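Local coordinates for protein heme oxygenase (Chlamydomonas reinhardtii, PDB 4RAJ) that probably binds heme and catalyses its oxygen-dependent ring opening to biliverdin, with release of iron and carbon monoxide, at residues K55-F60 against K100-H105; V65-A70 against T146-M151; D87-G92 against L139-V144. All coordinates share one frame; numbering follows the deposited sequence.

Contact 1. Residues K55-F60 against K100-H105; sequences KALGCF and KQDVQH
Leu57 reaches from helix 50-76 to Asp102 and Val103 on helix 96-107. Its CB sits 4.4 Å from Val103 CG2, a loose apolar touch at the root of the chain. With CG anti to the carbonyl carbon (chi1 -81°), the branch then divides: CD1 goes across to Asp102, lying 3.9 Å from Asp102 CB and 4.2 Å from the oxygen Asp102 OD2, while CD2 turns away from Asp102. Leu57 also touches Phe99, and it lies about 4 Å from a bound polyether, probably picked up from the crystallisation liquor. Both helices belong to the all-helical heme oxygenase fold, and here the axes of 55-60 and 100-105 run nearly antiparallel, 154° between their directions and 9.3 Å at closest approach. Gly58 takes part with its backbone: Val103 CG2 rests 4.0 Å from Gly58 CA and equally near Gly58 N. Val103 presents that methyl because CG1 takes the place anti to the backbone N (chi1 168°), leaving CG2 on the side that meets Gly58, while Trp111 touches the same valine. The carboxylate of Asp102 does its polar work with another part of the chain, OD1 accepting from Ala175 N and OD2 from Ala176 N. These two bonds fix its rotation, and the paired N-H groups are likely to favour a negative charge on this buried group.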
loop_
_atom_site.group_PDB
_atom_site.type_symbol
_atom_site.label_atom_id
_atom_site.label_comp_id
_atom_site.label_asym_id
_atom_site.label_seq_id
_atom_site.Cartn_x
_atom_site.Cartn_y
_atom_site.Cartn_z
ATOM N N LYS A 55 9.474 -12.452 -2.503
ATOM C CA LYS A 55 9.888 -12.110 -1.137
ATOM C C LYS A 55 9.728 -10.625 -0.860
ATOM O O LYS A 55 9.306 -10.228 0.232
ATOM C CB LYS A 55 11.334 -12.528 -0.875
ATOM C CG LYS A 55 11.444 -13.951 -0.412
ATOM C CD LYS A 55 12.883 -14.427 -0.366
ATOM C CE LYS A 55 13.069 -15.615 -1.300
ATOM N NZ LYS A 55 14.133 -16.552 -0.834
ATOM N N ALA A 56 10.066 -9.808 -1.849
ATOM C CA ALA A 56 9.914 -8.363 -1.719
ATOM C C ALA A 56 8.435 -7.981 -1.635
ATOM O O ALA A 56 8.057 -7.151 -0.815
ATOM C CB ALA A 56 10.594 -7.646 -2.879
ATOM N N LEU A 57 7.603 -8.601 -2.472
ATOM C CA LEU A 57 6.141 -8.430 -2.380
ATOM C C LEU A 57 5.631 -8.770 -0.990
ATOM O O LEU A 57 4.715 -8.121 -0.468
ATOM C CB LEU A 57 5.402 -9.315 -3.396
ATOM C CG LEU A 57 5.243 -8.928 -4.864
ATOM C CD1 LEU A 57 4.306 -9.916 -5.535
ATOM C CD2 LEU A 57 4.703 -7.531 -5.027
ATOM N N GLY A 58 6.212 -9.811 -0.402
ATOM C CA GLY A 58 5.841 -10.250 0.933
ATOM C C GLY A 58 5.950 -9.167 2.002
ATOM O O GLY A 58 5.148 -9.150 2.918
ATOM N N CYS A 59 6.923 -8.266 1.882
ATOM C CA CYS A 59 7.026 -7.135 2.804
ATOM C C CYS A 59 5.748 -6.340 2.792
ATOM O O CYS A 59 5.204 -5.970 3.826
ATOM C CB CYS A 59 8.190 -6.216 2.434
ATOM S SG CYS A 59 9.768 -7.018 2.625
ATOM N N PHE A 60 5.260 -6.077 1.597
ATOM C CA PHE A 60 4.086 -5.246 1.481
ATOM C C PHE A 60 2.788 -6.026 1.632
ATOM O O PHE A 60 1.732 -5.440 1.907
ATOM C CB PHE A 60 4.187 -4.466 0.174
ATOM C CG PHE A 60 5.208 -3.389 0.276
ATOM C CD1 PHE A 60 4.858 -2.150 0.786
ATOM C CD2 PHE A 60 6.541 -3.654 0.024
ATOM C CE1 PHE A 60 5.819 -1.161 0.959
ATOM C CE2 PHE A 60 7.512 -2.667 0.201
ATOM C CZ PHE A 60 7.143 -1.424 0.668
ATOM N N LYS A 100 -1.295 -11.922 -1.062
ATOM C CA LYS A 100 -1.128 -13.277 -0.555
ATOM C C LYS A 100 -1.215 -14.285 -1.697
ATOM O O LYS A 100 -0.444 -15.231 -1.743
ATOM C CB LYS A 100 -2.171 -13.601 0.517
ATOM C CG LYS A 100 -1.774 -14.800 1.374
ATOM C CD LYS A 100 -2.930 -15.303 2.232
ATOM C CE LYS A 100 -2.407 -16.233 3.317
ATOM N NZ LYS A 100 -3.522 -16.931 4.015
ATOM N N GLN A 101 -2.144 -14.077 -2.628
ATOM C CA GLN A 101 -2.247 -14.955 -3.793
ATOM C C GLN A 101 -0.943 -15.008 -4.587
ATOM O O GLN A 101 -0.482 -16.085 -4.982
ATOM C CB GLN A 101 -3.395 -14.501 -4.706
ATOM C CG GLN A 101 -4.755 -14.896 -4.183
ATOM C CD GLN A 101 -5.880 -14.161 -4.892
ATOM O OE1 GLN A 101 -5.866 -14.016 -6.116
ATOM N NE2 GLN A 101 -6.862 -13.698 -4.124
ATOM N N ASP A 102 -0.355 -13.845 -4.830
ATOM C CA ASP A 102 0.900 -13.782 -5.578
ATOM C C ASP A 102 2.038 -14.469 -4.827
ATOM O O ASP A 102 2.800 -15.248 -5.406
ATOM C CB ASP A 102 1.277 -12.332 -5.872
ATOM C CG ASP A 102 0.444 -11.733 -6.980
ATOM O OD1 ASP A 102 -0.284 -12.499 -7.674
ATOM O OD2 ASP A 102 0.529 -10.495 -7.160
ATOM N N VAL A 103 2.156 -14.183 -3.538
ATOM C CA VAL A 103 3.213 -14.801 -2.745
ATOM C C VAL A 103 3.089 -16.335 -2.749
ATOM O O VAL A 103 4.090 -17.039 -2.904
ATOM C CB VAL A 103 3.201 -14.257 -1.298
ATOM C CG1 VAL A 103 4.088 -15.095 -0.381
ATOM C CG2 VAL A 103 3.649 -12.779 -1.291
ATOM N N GLN A 104 1.871 -16.853 -2.582
ATOM C CA GLN A 104 1.698 -18.305 -2.627
ATOM C C GLN A 104 2.001 -18.830 -4.026
ATOM O O GLN A 104 2.636 -19.884 -4.179
ATOM C CB GLN A 104 0.289 -18.703 -2.185
ATOM C CG GLN A 104 0.055 -18.449 -0.698
ATOM C CD GLN A 104 -1.270 -19.032 -0.194
ATOM O OE1 GLN A 104 -2.203 -18.297 0.154
ATOM N NE2 GLN A 104 -1.345 -20.350 -0.147
ATOM N N HIS A 105 1.590 -18.086 -5.048
ATOM C CA HIS A 105 1.865 -18.511 -6.422
ATOM C C HIS A 105 3.359 -18.680 -6.706
ATOM O O HIS A 105 3.807 -19.717 -7.226
ATOM C CB HIS A 105 1.286 -17.528 -7.445
ATOM C CG HIS A 105 1.631 -17.903 -8.858
ATOM N ND1 HIS A 105 2.554 -17.215 -9.613
ATOM C CD2 HIS A 105 1.233 -18.953 -9.613
ATOM C CE1 HIS A 105 2.685 -17.806 -10.790
ATOM N NE2 HIS A 105 1.885 -18.853 -10.819
#

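Contact 2. Residues V65-A70 against T146-M151; sequences VALEAA and TQHLAM
Leu67 and Gln147 have the nearest CA atoms here, yet they stand 9.2 Å apart, because the short axes of 65-70 and 146-151 pass at 11.8 Å with their directions 117° apart. Side chains must therefore span the interval. His148 brings its ring across, and NE2 donates to Glu68 OE2 over 2.8 Å with an N-H...O angle of 157°. The oxygen lies close to the ring plane and receives the hydrogen on its anti lone pair; carboxylate and ring are turned 35° against each other. Glu68 comes extended beyond CG, bringing its CG to the ring edge, 3.8 Å from His148 NE2. Its carboxylate is gripped further by two consecutive backbone N-H groups where the chain enters helix 96-107, OE2 accepting from Arg95 N and OE1 from Ala96 N, a setting that would probably favour its negative charge. Helix 140-151 probably corresponds to the first part of the distal helix of heme oxygenases, the one that covers the heme in relatives. Leu67, its CG anti to the backbone N, slides along the same imidazole in the opposite direction and sets CD2 against the ring edge, 3.4 Å from His148 CE1. Phe64 meets the ring edge-to-face. A leucine in place of His148 would probably leave Glu68 OE2 without its donor from helix 140-151 and Phe64 without its ring partner. Gln147 touches Leu67 CD2 with CB and CG, the latter at 4.1 Å, then bends at chi2. Its amide turns off toward the bound polyether, and NE2 bonds Asn221 OD1, a pocket residue, as well as Tyr125 OH.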
loop_
_atom_site.group_PDB
_atom_site.type_symbol
_atom_site.label_atom_id
_atom_site.label_comp_id
_atom_site.label_asym_id
_atom_site.label_seq_id
_atom_site.Cartn_x
_atom_site.Cartn_y
_atom_site.Cartn_z
ATOM N N VAL A 65 -1.764 -6.185 5.078
ATOM C CA VAL A 65 -2.492 -6.914 6.126
ATOM C C VAL A 65 -2.730 -5.986 7.326
ATOM O O VAL A 65 -3.841 -5.909 7.857
ATOM C CB VAL A 65 -1.730 -8.176 6.593
ATOM C CG1 VAL A 65 -2.243 -8.644 7.944
ATOM C CG2 VAL A 65 -1.857 -9.291 5.552
ATOM N N ALA A 66 -1.685 -5.253 7.713
ATOM C CA ALA A 66 -1.736 -4.407 8.905
ATOM C C ALA A 66 -2.719 -3.247 8.727
ATOM O O ALA A 66 -3.558 -3.000 9.593
ATOM C CB ALA A 66 -0.344 -3.868 9.237
ATOM N N LEU A 67 -2.581 -2.524 7.617
ATOM C CA LEU A 67 -3.453 -1.396 7.303
ATOM C C LEU A 67 -4.921 -1.828 7.207
ATOM O O LEU A 67 -5.832 -1.187 7.760
ATOM C CB LEU A 67 -2.998 -0.742 5.992
ATOM C CG LEU A 67 -3.757 0.446 5.408
ATOM C CD1 LEU A 67 -4.055 1.495 6.473
ATOM C CD2 LEU A 67 -2.926 1.051 4.294
ATOM N N GLU A 68 -5.165 -2.933 6.516
ATOM C CA GLU A 68 -6.536 -3.346 6.292
ATOM C C GLU A 68 -7.164 -3.938 7.562
ATOM O O GLU A 68 -8.365 -3.797 7.783
ATOM C CB GLU A 68 -6.588 -4.319 5.098
ATOM C CG GLU A 68 -6.439 -3.535 3.780
ATOM C CD GLU A 68 -6.033 -4.367 2.572
ATOM O OE1 GLU A 68 -6.233 -5.598 2.589
ATOM O OE2 GLU A 68 -5.524 -3.766 1.599
ATOM N N ALA A 69 -6.352 -4.557 8.417
ATOM C CA ALA A 69 -6.856 -5.051 9.697
ATOM C C ALA A 69 -7.243 -3.876 10.601
ATOM O O ALA A 69 -8.254 -3.918 11.305
ATOM C CB ALA A 69 -5.824 -5.919 10.380
ATOM N N ALA A 70 -6.434 -2.824 10.571
ATOM C CA ALA A 70 -6.695 -1.637 11.375
ATOM C C ALA A 70 -7.981 -0.958 10.900
ATOM O O ALA A 70 -8.813 -0.550 11.716
ATOM C CB ALA A 70 -5.512 -0.664 11.302
ATOM N N THR A 146 -2.152 7.085 0.333
ATOM C CA THR A 146 -0.786 6.845 -0.105
ATOM C C THR A 146 -0.552 5.457 -0.699
ATOM O O THR A 146 0.039 5.328 -1.768
ATOM C CB THR A 146 0.195 7.011 1.063
ATOM O OG1 THR A 146 -0.036 8.276 1.715
ATOM C CG2 THR A 146 1.638 6.937 0.572
ATOM N N GLN A 147 -1.003 4.437 0.025
ATOM C CA GLN A 147 -0.703 3.038 -0.282
ATOM C C GLN A 147 -1.653 2.453 -1.311
ATOM O O GLN A 147 -1.232 1.941 -2.344
ATOM C CB GLN A 147 -0.763 2.192 0.996
ATOM C CG GLN A 147 0.148 2.694 2.153
ATOM C CD GLN A 147 1.609 2.397 1.914
ATOM O OE1 GLN A 147 2.003 2.018 0.813
ATOM N NE2 GLN A 147 2.434 2.553 2.957
ATOM N N HIS A 148 -2.945 2.510 -1.025
ATOM C CA HIS A 148 -3.897 1.832 -1.898
ATOM C C HIS A 148 -4.032 2.489 -3.254
ATOM O O HIS A 148 -4.251 1.817 -4.254
ATOM C CB HIS A 148 -5.259 1.759 -1.228
ATOM C CG HIS A 148 -5.316 0.768 -0.121
ATOM N ND1 HIS A 148 -4.969 1.082 1.175
ATOM C CD2 HIS A 148 -5.674 -0.538 -0.115
ATOM C CE1 HIS A 148 -5.118 0.010 1.936
ATOM N NE2 HIS A 148 -5.540 -0.987 1.178
ATOM N N LEU A 149 -3.904 3.805 -3.297
ATOM C CA LEU A 149 -4.136 4.504 -4.553
ATOM C C LEU A 149 -2.920 4.365 -5.475
ATOM O O LEU A 149 -3.057 4.352 -6.699
ATOM C CB LEU A 149 -4.491 5.975 -4.291
ATOM C CG LEU A 149 -6.004 6.255 -4.210
ATOM C CD1 LEU A 149 -6.714 5.365 -3.200
ATOM C CD2 LEU A 149 -6.296 7.720 -3.912
ATOM N N ALA A 150 -1.740 4.203 -4.892
ATOM C CA ALA A 150 -0.541 3.956 -5.694
ATOM C C ALA A 150 -0.598 2.575 -6.350
ATOM O O ALA A 150 -0.183 2.416 -7.502
ATOM C CB ALA A 150 0.717 4.103 -4.842
ATOM N N MET A 151 -1.127 1.579 -5.632
ATOM C CA MET A 151 -1.288 0.239 -6.210
ATOM C C MET A 151 -2.189 0.270 -7.436
ATOM O O MET A 151 -1.960 -0.464 -8.416
ATOM C CB MET A 151 -1.848 -0.727 -5.165
ATOM C CG MET A 151 -0.881 -0.915 -3.997
ATOM S SD MET A 151 0.607 -1.800 -4.535
ATOM C CE MET A 151 -0.210 -3.294 -5.084
#

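Contact 3. Residues D87-G92 against L139-V144; sequences DVLKGG and LLLAHV
The tip of Leu89 points into the fork of Val144: its CD2 methyl lies 4.0 Å from Val144 CG1 and the same distance from Val144 CG2, so one leucine methyl nests between the two valine methyls. The two side chains meet at a slant rather than lying alongside each other. Val144 sets its CB toward Leu89, and with CG1 anti to the backbone N (chi1 173°) both methyls face the incoming leucine. The other leucine branch, CD1, makes a looser touch, 4.5 Å from Leu141 CD2, which comes from one turn earlier on the same helix. Leu89 thus spreads its two methyls over residues three positions apart, a spacing that puts both on one face of helix 140-151. Within this all-helical fold the contact seats the end of the short helix 86-89, where the backbone leaves helical angles at Lys90, against the first turns of helix 140-151. The CA atoms of Leu89 and Val144 are 8.7 Å apart, and the segments meet through apolar side chains, with no hydrogen bond between them. Helix 184-200 adds two rings to this apolar cluster: Phe191 packs on Val144 and Phe195 on Leu141.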
loop_
_atom_site.group_PDB
_atom_site.type_symbol
_atom_site.label_atom_id
_atom_site.label_comp_id
_atom_site.label_asym_id
_atom_site.label_seq_id
_atom_site.Cartn_x
_atom_site.Cartn_y
_atom_site.Cartn_z
ATOM N N ASP A 87 -17.990 2.196 1.689
ATOM C CA ASP A 87 -18.256 1.767 0.310
ATOM C C ASP A 87 -17.013 1.838 -0.597
ATOM O O ASP A 87 -16.795 0.944 -1.417
ATOM C CB ASP A 87 -19.393 2.586 -0.297
ATOM C CG ASP A 87 -20.738 2.304 0.364
ATOM O OD1 ASP A 87 -20.879 1.248 1.024
ATOM O OD2 ASP A 87 -21.654 3.138 0.214
ATOM N N VAL A 88 -16.190 2.874 -0.436
ATOM C CA VAL A 88 -15.009 3.025 -1.285
ATOM C C VAL A 88 -13.861 2.119 -0.803
ATOM O O VAL A 88 -13.016 1.699 -1.591
ATOM C CB VAL A 88 -14.531 4.515 -1.359
ATOM C CG1 VAL A 88 -15.613 5.401 -1.989
ATOM C CG2 VAL A 88 -14.144 5.057 0.007
ATOM N N LEU A 89 -13.857 1.781 0.482
ATOM C CA LEU A 89 -12.821 0.898 1.025
ATOM C C LEU A 89 -13.077 -0.576 0.730
ATOM O O LEU A 89 -12.162 -1.328 0.391
ATOM C CB LEU A 89 -12.701 1.081 2.545
ATOM C CG LEU A 89 -12.127 2.393 3.055
ATOM C CD1 LEU A 89 -12.252 2.469 4.579
ATOM C CD2 LEU A 89 -10.677 2.519 2.640
ATOM N N LYS A 90 -14.330 -0.987 0.877
ATOM C CA LYS A 90 -14.674 -2.394 0.834
ATOM C C LYS A 90 -15.156 -2.818 -0.547
ATOM O O LYS A 90 -15.719 -3.892 -0.692
ATOM C CB LYS A 90 -15.742 -2.705 1.886
ATOM C CG LYS A 90 -15.369 -2.245 3.301
ATOM C CD LYS A 90 -14.168 -2.998 3.851
ATOM C CE LYS A 90 -14.424 -4.488 3.906
ATOM N NZ LYS A 90 -13.320 -5.201 4.602
ATOM N N GLY A 91 -14.922 -1.987 -1.560
ATOM C CA GLY A 91 -15.449 -2.277 -2.886
ATOM C C GLY A 91 -14.407 -2.667 -3.918
ATOM O O GLY A 91 -14.656 -2.588 -5.122
ATOM N N GLY A 92 -13.239 -3.092 -3.451
ATOM C CA GLY A 92 -12.176 -3.540 -4.335
ATOM C C GLY A 92 -10.809 -2.920 -4.084
ATOM O O GLY A 92 -9.814 -3.348 -4.668
ATOM N N LEU A 139 -6.831 8.808 10.787
ATOM C CA LEU A 139 -5.499 9.008 10.210
ATOM C C LEU A 139 -5.092 7.841 9.298
ATOM O O LEU A 139 -4.196 7.982 8.463
ATOM C CB LEU A 139 -4.441 9.205 11.317
ATOM C CG LEU A 139 -4.632 10.465 12.179
ATOM C CD1 LEU A 139 -3.443 10.741 13.138
ATOM C CD2 LEU A 139 -4.899 11.678 11.291
ATOM N N LEU A 140 -5.752 6.700 9.470
ATOM C CA LEU A 140 -5.573 5.558 8.569
ATOM C C LEU A 140 -5.924 5.925 7.125
ATOM O O LEU A 140 -5.379 5.352 6.168
ATOM C CB LEU A 140 -6.443 4.378 9.025
ATOM C CG LEU A 140 -6.053 3.667 10.323
ATOM C CD1 LEU A 140 -7.127 2.619 10.724
ATOM C CD2 LEU A 140 -4.670 3.039 10.176
ATOM N N LEU A 141 -6.822 6.892 6.958
ATOM C CA LEU A 141 -7.277 7.257 5.618
ATOM C C LEU A 141 -6.173 7.937 4.817
ATOM O O LEU A 141 -6.155 7.851 3.588
ATOM C CB LEU A 141 -8.530 8.149 5.695
ATOM C CG LEU A 141 -9.801 7.528 6.291
ATOM C CD1 LEU A 141 -10.846 8.616 6.551
ATOM C CD2 LEU A 141 -10.392 6.452 5.386
ATOM N N ALA A 142 -5.229 8.579 5.513
ATOM C CA ALA A 142 -4.061 9.148 4.866
ATOM C C ALA A 142 -3.171 8.044 4.338
ATOM O O ALA A 142 -2.527 8.206 3.299
ATOM C CB ALA A 142 -3.279 10.048 5.842
ATOM N N HIS A 143 -3.125 6.920 5.046
ATOM C CA HIS A 143 -2.322 5.811 4.564
ATOM C C HIS A 143 -2.987 5.041 3.433
ATOM O O HIS A 143 -2.297 4.490 2.568
ATOM C CB HIS A 143 -1.943 4.855 5.693
ATOM C CG HIS A 143 -1.071 5.475 6.736
ATOM N ND1 HIS A 143 0.091 4.875 7.165
ATOM C CD2 HIS A 143 -1.261 6.542 7.545
ATOM C CE1 HIS A 143 0.651 5.626 8.095
ATOM N NE2 HIS A 143 -0.162 6.633 8.362
ATOM N N VAL A 144 -4.308 5.005 3.438
ATOM C CA VAL A 144 -5.042 4.491 2.290
ATOM C C VAL A 144 -4.727 5.343 1.067
ATOM O O VAL A 144 -4.460 4.822 -0.016
ATOM C CB VAL A 144 -6.562 4.499 2.536
ATOM C CG1 VAL A 144 -7.322 4.122 1.251
ATOM C CG2 VAL A 144 -6.915 3.554 3.668
#

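In the fold
Helix 50-76 serves both contact 1 and contact 2, whose centres are 15 Å apart and which do not touch. Helix 140-151 joins contact 2 to contact 3; their centres are only 7 Å apart, and they meet directly, Leu67 packing on His143 and Ala70 on Leu140. Contacts 1 and 3 lie on opposite sides of the chain's centre, 21 Å between their centres, although helices 86-89 and 96-107 follow each other in sequence. Along the chain contact 3 is nested within contact 2, while contact 1 interleaves with both. Contacts 2 and 3 hold helix 140-151, probably the first part of the distal helix, against helix 50-76 and the short helix 86-89, while contact 1 joins helix 50-76 to helix 96-107.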